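Local coordinates for mannan endo-1,4-beta-mannosidase (Cryptopygus antarcticus, PDB 4OOU), which hydrolyses internal beta-1,4-mannosidic linkages in the backbones of mannans, galactomannans and glucomannans, at residues E183-P188 with K211-K216; A292-N297 with Y327-N332. One frame throughout, in Å; residues are numbered along the deposited sequence.

Contact 1: residues E183-P188 with K211-K216; sequences EGTLQP and KKFPMK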
ATOM      1  N   GLU A 183      -9.514  -7.866   2.936  1.00 38.84           N
ATOM      2  CA  GLU A 183     -10.262  -9.130   2.768  1.00 40.11           C
ATOM      3  C   GLU A 183      -9.956 -10.136   3.859  1.00 40.06           C
ATOM      4  O   GLU A 183     -10.689 -11.133   4.022  1.00 46.93           O
ATOM      5  CB  GLU A 183      -9.959  -9.790   1.410  1.00 40.80           C
ATOM      6  CG  GLU A 183     -10.285  -8.906   0.214  1.00 41.08           C
ATOM      7  CD  GLU A 183      -9.210  -7.860  -0.074  1.00 42.67           C
ATOM      8  OE1 GLU A 183      -8.003  -8.182   0.141  1.00 39.46           O
ATOM      9  OE2 GLU A 183      -9.589  -6.736  -0.517  1.00 36.70           O
ATOM     10  N   GLY A 184      -8.878  -9.876   4.594  1.00 37.49           N
ATOM     11  CA  GLY A 184      -8.475 -10.713   5.708  1.00 38.84           C
ATOM     12  C   GLY A 184      -9.481 -10.739   6.843  1.00 35.87           C
ATOM     13  O   GLY A 184      -9.754 -11.782   7.403  1.00 31.87           O
ATOM     14  N   THR A 185     -10.028  -9.566   7.163  1.00 39.13           N
ATOM     15  CA  THR A 185     -10.919  -9.405   8.296  1.00 37.79           C
ATOM     16  C   THR A 185     -12.306  -9.053   7.784  1.00 40.43           C
ATOM     17  O   THR A 185     -13.166  -8.574   8.518  1.00 44.22           O
ATOM     18  CB  THR A 185     -10.354  -8.358   9.286  1.00 36.30           C
ATOM     19  OG1 THR A 185      -9.871  -7.204   8.574  1.00 35.14           O
ATOM     20  CG2 THR A 185      -9.227  -8.982  10.056  1.00 35.80           C
ATOM     21  N   LEU A 186     -12.517  -9.323   6.503  1.00 41.90           N
ATOM     22  CA  LEU A 186     -13.794  -9.103   5.835  1.00 41.74           C
ATOM     23  C   LEU A 186     -14.796 -10.115   6.359  1.00 40.00           C
ATOM     24  O   LEU A 186     -14.405 -11.218   6.655  1.00 36.93           O
ATOM     25  CB  LEU A 186     -13.599  -9.301   4.331  1.00 42.09           C
ATOM     26  CG  LEU A 186     -14.648  -9.027   3.246  1.00 43.24           C
ATOM     27  CD1 LEU A 186     -14.652 -10.153   2.214  1.00 39.14           C
ATOM     28  CD2 LEU A 186     -16.049  -8.789   3.778  1.00 42.25           C
ATOM     29  N   GLN A 187     -16.064  -9.714   6.484  1.00 42.97           N
ATOM     30  CA  GLN A 187     -17.200 -10.608   6.812  1.00 47.59           C
ATOM     31  C   GLN A 187     -18.055 -10.802   5.557  1.00 45.62           C
ATOM     32  O   GLN A 187     -18.878  -9.945   5.218  1.00 42.27           O
ATOM     33  CB  GLN A 187     -18.057  -9.989   7.932  1.00 49.94           C
ATOM     34  CG  GLN A 187     -19.256 -10.808   8.397  1.00 48.80           C
ATOM     35  CD  GLN A 187     -20.032 -10.082   9.474  1.00 47.91           C
ATOM     36  OE1 GLN A 187     -20.683  -9.090   9.213  1.00 50.61           O
ATOM     37  NE2 GLN A 187     -19.957 -10.569  10.686  1.00 50.48           N
ATOM     38  N   PRO A 188     -17.846 -11.910   4.838  1.00 45.73           N
ATOM     39  CA  PRO A 188     -18.554 -12.024   3.565  1.00 48.13           C
ATOM     40  C   PRO A 188     -20.058 -12.293   3.730  1.00 48.49           C
ATOM     41  O   PRO A 188     -20.475 -12.832   4.752  1.00 49.44           O
ATOM     42  CB  PRO A 188     -17.837 -13.202   2.855  1.00 50.86           C
ATOM     43  CG  PRO A 188     -16.595 -13.473   3.640  1.00 47.51           C
ATOM     44  CD  PRO A 188     -16.886 -13.006   5.036  1.00 47.88           C
ATOM     45  N   LYS A 211     -13.810 -13.038  10.686  1.00 42.53           N
ATOM     46  CA  LYS A 211     -14.784 -12.355   9.875  1.00 46.45           C
ATOM     47  C   LYS A 211     -15.407 -11.219  10.657  1.00 49.96           C
ATOM     48  O   LYS A 211     -16.484 -11.374  11.206  1.00 51.82           O
ATOM     49  CB  LYS A 211     -15.832 -13.358   9.364  1.00 47.46           C
ATOM     50  CG  LYS A 211     -15.314 -14.211   8.195  1.00 46.06           C
ATOM     51  CD  LYS A 211     -15.834 -15.655   8.184  1.00 46.60           C
ATOM     52  CE  LYS A 211     -15.877 -16.220   6.766  1.00 46.66           C
ATOM     53  NZ  LYS A 211     -16.627 -17.491   6.603  1.00 45.03           N
ATOM     54  N   LYS A 212     -14.732 -10.066  10.662  1.00 49.38           N
ATOM     55  CA  LYS A 212     -15.096  -8.926  11.531  1.00 49.77           C
ATOM     56  C   LYS A 212     -15.953  -7.836  10.892  1.00 48.17           C
ATOM     57  O   LYS A 212     -16.868  -7.324  11.517  1.00 49.92           O
ATOM     58  CB  LYS A 212     -13.819  -8.260  12.091  1.00 47.77           C
ATOM     59  CG  LYS A 212     -12.829  -9.261  12.675  1.00 47.00           C
ATOM     60  CD  LYS A 212     -11.638  -8.579  13.321  1.00 45.57           C
ATOM     61  CE  LYS A 212     -10.580  -9.603  13.739  1.00 47.04           C
ATOM     62  NZ  LYS A 212     -10.999 -10.436  14.904  1.00 46.85           N
ATOM     63  N   PHE A 213     -15.626  -7.459   9.665  1.00 49.89           N
ATOM     64  CA  PHE A 213     -16.211  -6.285   9.038  1.00 51.49           C
ATOM     65  C   PHE A 213     -16.963  -6.617   7.739  1.00 54.84           C
ATOM     66  O   PHE A 213     -16.436  -7.307   6.864  1.00 51.32           O
ATOM     67  CB  PHE A 213     -15.121  -5.281   8.678  1.00 52.56           C
ATOM     68  CG  PHE A 213     -14.068  -5.096   9.739  1.00 53.24           C
ATOM     69  CD1 PHE A 213     -14.379  -4.492  10.943  1.00 49.62           C
ATOM     70  CD2 PHE A 213     -12.753  -5.485   9.507  1.00 51.33           C
ATOM     71  CE1 PHE A 213     -13.416  -4.311  11.901  1.00 48.54           C
ATOM     72  CE2 PHE A 213     -11.786  -5.298  10.475  1.00 52.44           C
ATOM     73  CZ  PHE A 213     -12.119  -4.715  11.675  1.00 46.11           C
ATOM     74  N   PRO A 214     -18.187  -6.097   7.585  1.00 52.32           N
ATOM     75  CA  PRO A 214     -18.808  -6.169   6.285  1.00 51.93           C
ATOM     76  C   PRO A 214     -18.208  -5.142   5.310  1.00 54.78           C
ATOM     77  O   PRO A 214     -17.781  -4.029   5.712  1.00 50.64           O
ATOM     78  CB  PRO A 214     -20.273  -5.844   6.581  1.00 54.51           C
ATOM     79  CG  PRO A 214     -20.431  -6.025   8.050  1.00 53.61           C
ATOM     80  CD  PRO A 214     -19.120  -5.601   8.604  1.00 54.47           C
ATOM     81  N   MET A 215     -18.182  -5.513   4.032  1.00 50.08           N
ATOM     82  CA  MET A 215     -17.621  -4.639   3.025  1.00 46.16           C
ATOM     83  C   MET A 215     -18.087  -3.221   3.231  1.00 47.22           C
ATOM     84  O   MET A 215     -17.306  -2.286   3.054  1.00 47.33           O
ATOM     85  CB  MET A 215     -18.017  -5.086   1.637  1.00 45.54           C
ATOM     86  CG  MET A 215     -17.164  -4.468   0.554  1.00 43.99           C
ATOM     87  SD  MET A 215     -15.574  -5.277   0.480  1.00 45.52           S
ATOM     88  CE  MET A 215     -14.575  -3.802   0.511  1.00 47.16           C
ATOM     89  N   LYS A 216     -19.350  -3.044   3.606  1.00 50.14           N
ATOM     90  CA  LYS A 216     -19.853  -1.697   3.783  1.00 54.99           C
ATOM     91  C   LYS A 216     -19.009  -0.913   4.792  1.00 49.45           C
ATOM     92  O   LYS A 216     -18.649   0.229   4.531  1.00 50.83           O
ATOM     93  CB  LYS A 216     -21.332  -1.660   4.195  1.00 62.45           C
ATOM     94  CG  LYS A 216     -21.803  -0.213   4.407  1.00 70.08           C
ATOM     95  CD  LYS A 216     -23.308  -0.015   4.473  1.00 72.43           C
ATOM     96  CE  LYS A 216     -23.596   1.470   4.337  1.00 75.73           C
ATOM     97  NZ  LYS A 216     -25.025   1.778   4.560  1.00 79.34           N
TER

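Contact 2: residues A292-N297 with Y327-N332; sequences APFKVN and YKYAYN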
ATOM      1  N   ALA A 292      -4.590 -14.151 -12.486  1.00 38.32           N
ATOM      2  CA  ALA A 292      -3.712 -13.428 -11.599  1.00 38.92           C
ATOM      3  C   ALA A 292      -2.746 -12.603 -12.434  1.00 37.35           C
ATOM      4  O   ALA A 292      -2.613 -12.810 -13.638  1.00 43.99           O
ATOM      5  CB  ALA A 292      -2.981 -14.383 -10.663  1.00 37.61           C
ATOM      6  N   PRO A 293      -2.113 -11.624 -11.822  1.00 35.59           N
ATOM      7  CA  PRO A 293      -1.389 -10.618 -12.601  1.00 39.51           C
ATOM      8  C   PRO A 293      -0.272 -11.104 -13.534  1.00 42.99           C
ATOM      9  O   PRO A 293      -0.133 -10.549 -14.635  1.00 43.61           O
ATOM     10  CB  PRO A 293      -0.802  -9.713 -11.518  1.00 36.68           C
ATOM     11  CG  PRO A 293      -1.841  -9.736 -10.488  1.00 37.78           C
ATOM     12  CD  PRO A 293      -2.359 -11.160 -10.459  1.00 36.45           C
ATOM     13  N   PHE A 294       0.522 -12.093 -13.088  1.00 43.27           N
ATOM     14  CA  PHE A 294       1.615 -12.634 -13.894  1.00 41.64           C
ATOM     15  C   PHE A 294       1.084 -13.683 -14.857  1.00 41.82           C
ATOM     16  O   PHE A 294       1.838 -14.186 -15.683  1.00 42.58           O
ATOM     17  CB  PHE A 294       2.762 -13.202 -13.039  1.00 42.60           C
ATOM     18  CG  PHE A 294       3.533 -12.150 -12.290  1.00 40.24           C
ATOM     19  CD1 PHE A 294       4.368 -11.282 -12.962  1.00 41.95           C
ATOM     20  CD2 PHE A 294       3.397 -12.003 -10.903  1.00 41.97           C
ATOM     21  CE1 PHE A 294       5.062 -10.276 -12.267  1.00 42.22           C
ATOM     22  CE2 PHE A 294       4.079 -11.003 -10.206  1.00 42.08           C
ATOM     23  CZ  PHE A 294       4.918 -10.135 -10.889  1.00 39.01           C
ATOM     24  N   LYS A 295      -0.216 -13.974 -14.792  1.00 42.12           N
ATOM     25  CA  LYS A 295      -0.877 -14.770 -15.839  1.00 44.44           C
ATOM     26  C   LYS A 295      -1.387 -13.916 -16.995  1.00 46.20           C
ATOM     27  O   LYS A 295      -1.688 -14.433 -18.047  1.00 46.35           O
ATOM     28  CB  LYS A 295      -2.039 -15.587 -15.262  1.00 44.20           C
ATOM     29  CG  LYS A 295      -1.618 -16.921 -14.685  1.00 46.16           C
ATOM     30  CD  LYS A 295      -1.256 -17.895 -15.810  1.00 52.21           C
ATOM     31  CE  LYS A 295      -1.423 -19.363 -15.426  1.00 58.02           C
ATOM     32  NZ  LYS A 295      -2.859 -19.739 -15.315  1.00 64.44           N
ATOM     33  N   VAL A 296      -1.434 -12.606 -16.822  1.00 48.79           N
ATOM     34  CA  VAL A 296      -2.343 -11.804 -17.606  1.00 49.27           C
ATOM     35  C   VAL A 296      -1.755 -10.394 -17.905  1.00 48.61           C
ATOM     36  O   VAL A 296      -0.579 -10.158 -17.676  1.00 52.16           O
ATOM     37  CB  VAL A 296      -3.675 -11.817 -16.827  1.00 53.00           C
ATOM     38  CG1 VAL A 296      -3.907 -10.532 -16.039  1.00 53.95           C
ATOM     39  CG2 VAL A 296      -4.835 -12.143 -17.742  1.00 55.85           C
ATOM     40  N   ASN A 297      -2.553  -9.504 -18.476  1.00 46.53           N
ATOM     41  CA  ASN A 297      -2.188  -8.100 -18.726  1.00 46.98           C
ATOM     42  C   ASN A 297      -2.720  -7.210 -17.633  1.00 44.22           C
ATOM     43  O   ASN A 297      -3.792  -7.480 -17.121  1.00 49.66           O
ATOM     44  CB  ASN A 297      -2.972  -7.601 -19.945  1.00 52.05           C
ATOM     45  CG  ASN A 297      -2.167  -7.538 -21.198  1.00 56.76           C
ATOM     46  OD1 ASN A 297      -0.977  -7.849 -21.227  1.00 68.48           O
ATOM     47  ND2 ASN A 297      -2.824  -7.125 -22.266  1.00 55.38           N
ATOM     48  N   TYR A 327       9.983  -9.183 -12.468  1.00 34.21           N
ATOM     49  CA  TYR A 327      10.116  -7.741 -12.526  1.00 37.56           C
ATOM     50  C   TYR A 327       9.854  -7.278 -13.953  1.00 40.52           C
ATOM     51  O   TYR A 327       9.039  -6.351 -14.184  1.00 39.76           O
ATOM     52  CB  TYR A 327      11.492  -7.269 -12.041  1.00 37.51           C
ATOM     53  CG  TYR A 327      11.575  -7.005 -10.541  1.00 38.90           C
ATOM     54  CD1 TYR A 327      11.142  -5.796 -10.019  1.00 37.96           C
ATOM     55  CD2 TYR A 327      12.106  -7.948  -9.657  1.00 38.46           C
ATOM     56  CE1 TYR A 327      11.197  -5.532  -8.671  1.00 37.83           C
ATOM     57  CE2 TYR A 327      12.150  -7.689  -8.300  1.00 38.94           C
ATOM     58  CZ  TYR A 327      11.694  -6.468  -7.819  1.00 39.11           C
ATOM     59  OH  TYR A 327      11.735  -6.147  -6.476  1.00 40.31           O
ATOM     60  N   LYS A 328      10.522  -7.948 -14.891  1.00 39.99           N
ATOM     61  CA  LYS A 328      10.390  -7.666 -16.319  1.00 42.46           C
ATOM     62  C   LYS A 328       8.988  -7.910 -16.882  1.00 37.86           C
ATOM     63  O   LYS A 328       8.544  -7.156 -17.746  1.00 37.97           O
ATOM     64  CB  LYS A 328      11.449  -8.422 -17.138  1.00 46.08           C
ATOM     65  CG  LYS A 328      12.671  -7.554 -17.454  1.00 51.67           C
ATOM     66  CD  LYS A 328      13.731  -8.290 -18.264  1.00 56.35           C
ATOM     67  CE  LYS A 328      14.413  -9.368 -17.435  1.00 55.12           C
ATOM     68  NZ  LYS A 328      15.728  -9.743 -18.015  1.00 60.31           N
ATOM     69  N   TYR A 329       8.295  -8.930 -16.391  1.00 36.54           N
ATOM     70  CA  TYR A 329       6.953  -9.219 -16.851  1.00 36.92           C
ATOM     71  C   TYR A 329       6.051  -8.055 -16.482  1.00 34.84           C
ATOM     72  O   TYR A 329       5.333  -7.548 -17.309  1.00 41.03           O
ATOM     73  CB  TYR A 329       6.425 -10.534 -16.239  1.00 41.02           C
ATOM     74  CG  TYR A 329       5.035 -10.943 -16.741  1.00 41.19           C
ATOM     75  CD1 TYR A 329       3.891 -10.263 -16.337  1.00 41.52           C
ATOM     76  CD2 TYR A 329       4.880 -12.008 -17.636  1.00 41.15           C
ATOM     77  CE1 TYR A 329       2.622 -10.643 -16.795  1.00 42.66           C
ATOM     78  CE2 TYR A 329       3.626 -12.390 -18.093  1.00 41.95           C
ATOM     79  CZ  TYR A 329       2.496 -11.707 -17.680  1.00 41.56           C
ATOM     80  OH  TYR A 329       1.247 -12.083 -18.156  1.00 42.92           O
ATOM     81  N   ALA A 330       6.118  -7.628 -15.238  1.00 33.37           N
ATOM     82  CA  ALA A 330       5.314  -6.528 -14.754  1.00 35.67           C
ATOM     83  C   ALA A 330       5.561  -5.227 -15.535  1.00 38.88           C
ATOM     84  O   ALA A 330       4.613  -4.515 -15.899  1.00 40.19           O
ATOM     85  CB  ALA A 330       5.577  -6.321 -13.275  1.00 35.16           C
ATOM     86  N   TYR A 331       6.828  -4.937 -15.820  1.00 39.79           N
ATOM     87  CA  TYR A 331       7.203  -3.749 -16.586  1.00 41.02           C
ATOM     88  C   TYR A 331       6.724  -3.804 -18.046  1.00 42.04           C
ATOM     89  O   TYR A 331       6.344  -2.769 -18.642  1.00 31.53           O
ATOM     90  CB  TYR A 331       8.726  -3.596 -16.541  1.00 44.74           C
ATOM     91  CG  TYR A 331       9.262  -2.331 -17.177  1.00 46.14           C
ATOM     92  CD1 TYR A 331       9.565  -1.218 -16.415  1.00 48.94           C
ATOM     93  CD2 TYR A 331       9.463  -2.257 -18.545  1.00 50.08           C
ATOM     94  CE1 TYR A 331      10.059  -0.050 -17.006  1.00 55.15           C
ATOM     95  CE2 TYR A 331       9.960  -1.110 -19.151  1.00 54.38           C
ATOM     96  CZ  TYR A 331      10.263   0.000 -18.388  1.00 57.23           C
ATOM     97  OH  TYR A 331      10.773   1.141 -19.003  1.00 59.55           O
ATOM     98  N   ASN A 332       6.741  -5.015 -18.621  1.00 44.88           N
ATOM     99  CA  ASN A 332       6.417  -5.171 -20.050  1.00 46.55           C
ATOM    100  C   ASN A 332       4.959  -5.383 -20.361  1.00 45.49           C
ATOM    101  O   ASN A 332       4.567  -5.229 -21.507  1.00 41.92           O
ATOM    102  CB  ASN A 332       7.228  -6.294 -20.696  1.00 46.32           C
ATOM    103  CG  ASN A 332       8.689  -5.933 -20.866  1.00 46.25           C
ATOM    104  OD1 ASN A 332       9.547  -6.788 -20.754  1.00 42.38           O
ATOM    105  ND2 ASN A 332       8.979  -4.656 -21.120  1.00 45.27           N
TER

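Contact 1: residues E183-P188 with K211-K216
The ring of F213 meets T185 at its edge: OG1 lies in the ring plane, 3.3 Å from CE2, with CB of T185 close behind. CB of the adjoining K212 lies over the centre of one face, and F146 stacks on the same phenyl group. With chi1 at 44°, OG1 of T185 is tucked between the backbone N and the carbonyl carbon, where it also hydrogen-bonds to the carbonyl O of G134, while CG2 faces the CD and CE methylenes of K212. The backbones are joined directly as well. T185 O accepts two N-H groups, from F213 N at 2.9 Å, nearly in line with the C=O bond, and from K212 N at 3.0 Å, which comes from above the carbonyl plane. L186 and F213 are paired in a single beta bridge; Q187 N lies improbably close to F213 O, so the length of that bond is doubtful. In the TIM barrel of this glycosyl hydrolase family 5 enzyme, the bridge draws together both ends of the long loop that follows strand 179-180, and P214 sits at the N-cap position of helix 215-232. Q187, a substrate-binding residue, runs alongside P214: its CG stands anti to the backbone N (chi1 -179°) and the chain stays extended, bringing OE1 to 3.3 Å from P214 CG. K211 crosses P188 at about a right angle, CG to CD 3.7 Å, and its CA-H points at L186 O. P214 also rests on W147, another substrate-binding residue.

Contact 2: residues A292-N297 with Y327-N332
V296 O receives the phenol of Y329 in a 2.7 Å hydrogen bond, OH being the donor and lying tilted 33° from the carbonyl plane; Y335 OH adds a weak bond to the same oxygen. The Y329 ring is carried to this turn because its CG stands anti to the backbone N (chi1 -177°), which sends the phenol out from helix 323-332 across the loop, with V296 O near the plane of the ring at its edge. F294 slides past in the opposite direction and turns its edge to the tyrosine face, an offset edge-to-face pair with planes at 64° and CD1 to CD1 at 3.6 Å. Farther along the phenylalanine, CE1 touches CB of A330 at 4.1 Å. F294 also meets F313 edge-to-face, and F294 from the loop and A330 from the barrel helix both pack on I310 of strand 308-313. A phenylalanine in place of Y329 would probably leave V296 O without the phenol hydroxyl, relying on the weak bond from Y335. The contact therefore combines one directional bond at the end of the phenol with apolar ring packing, and the hydroxyl bond is likely to hold the aromatic ring in place across the loop.

In the fold
Two ways of fastening a barrel's loops are seen here, one made mainly by backbone bonds and one by a tyrosine reaching out of a helix. Contacts 1 and 2 follow each other in series along the chain, and their centres lie 29 Å apart, with nearest atoms about 12 Å apart and no touch. Contact 1 belongs to the substrate-binding region: it contains Q187, and the L186 side chain is about 7 Å from that of W243. Contact 2 holds no site residue, yet the F294 side chain comes within about 9 Å of those of substrate-binding Y282 and of E312, the nucleophile by similarity.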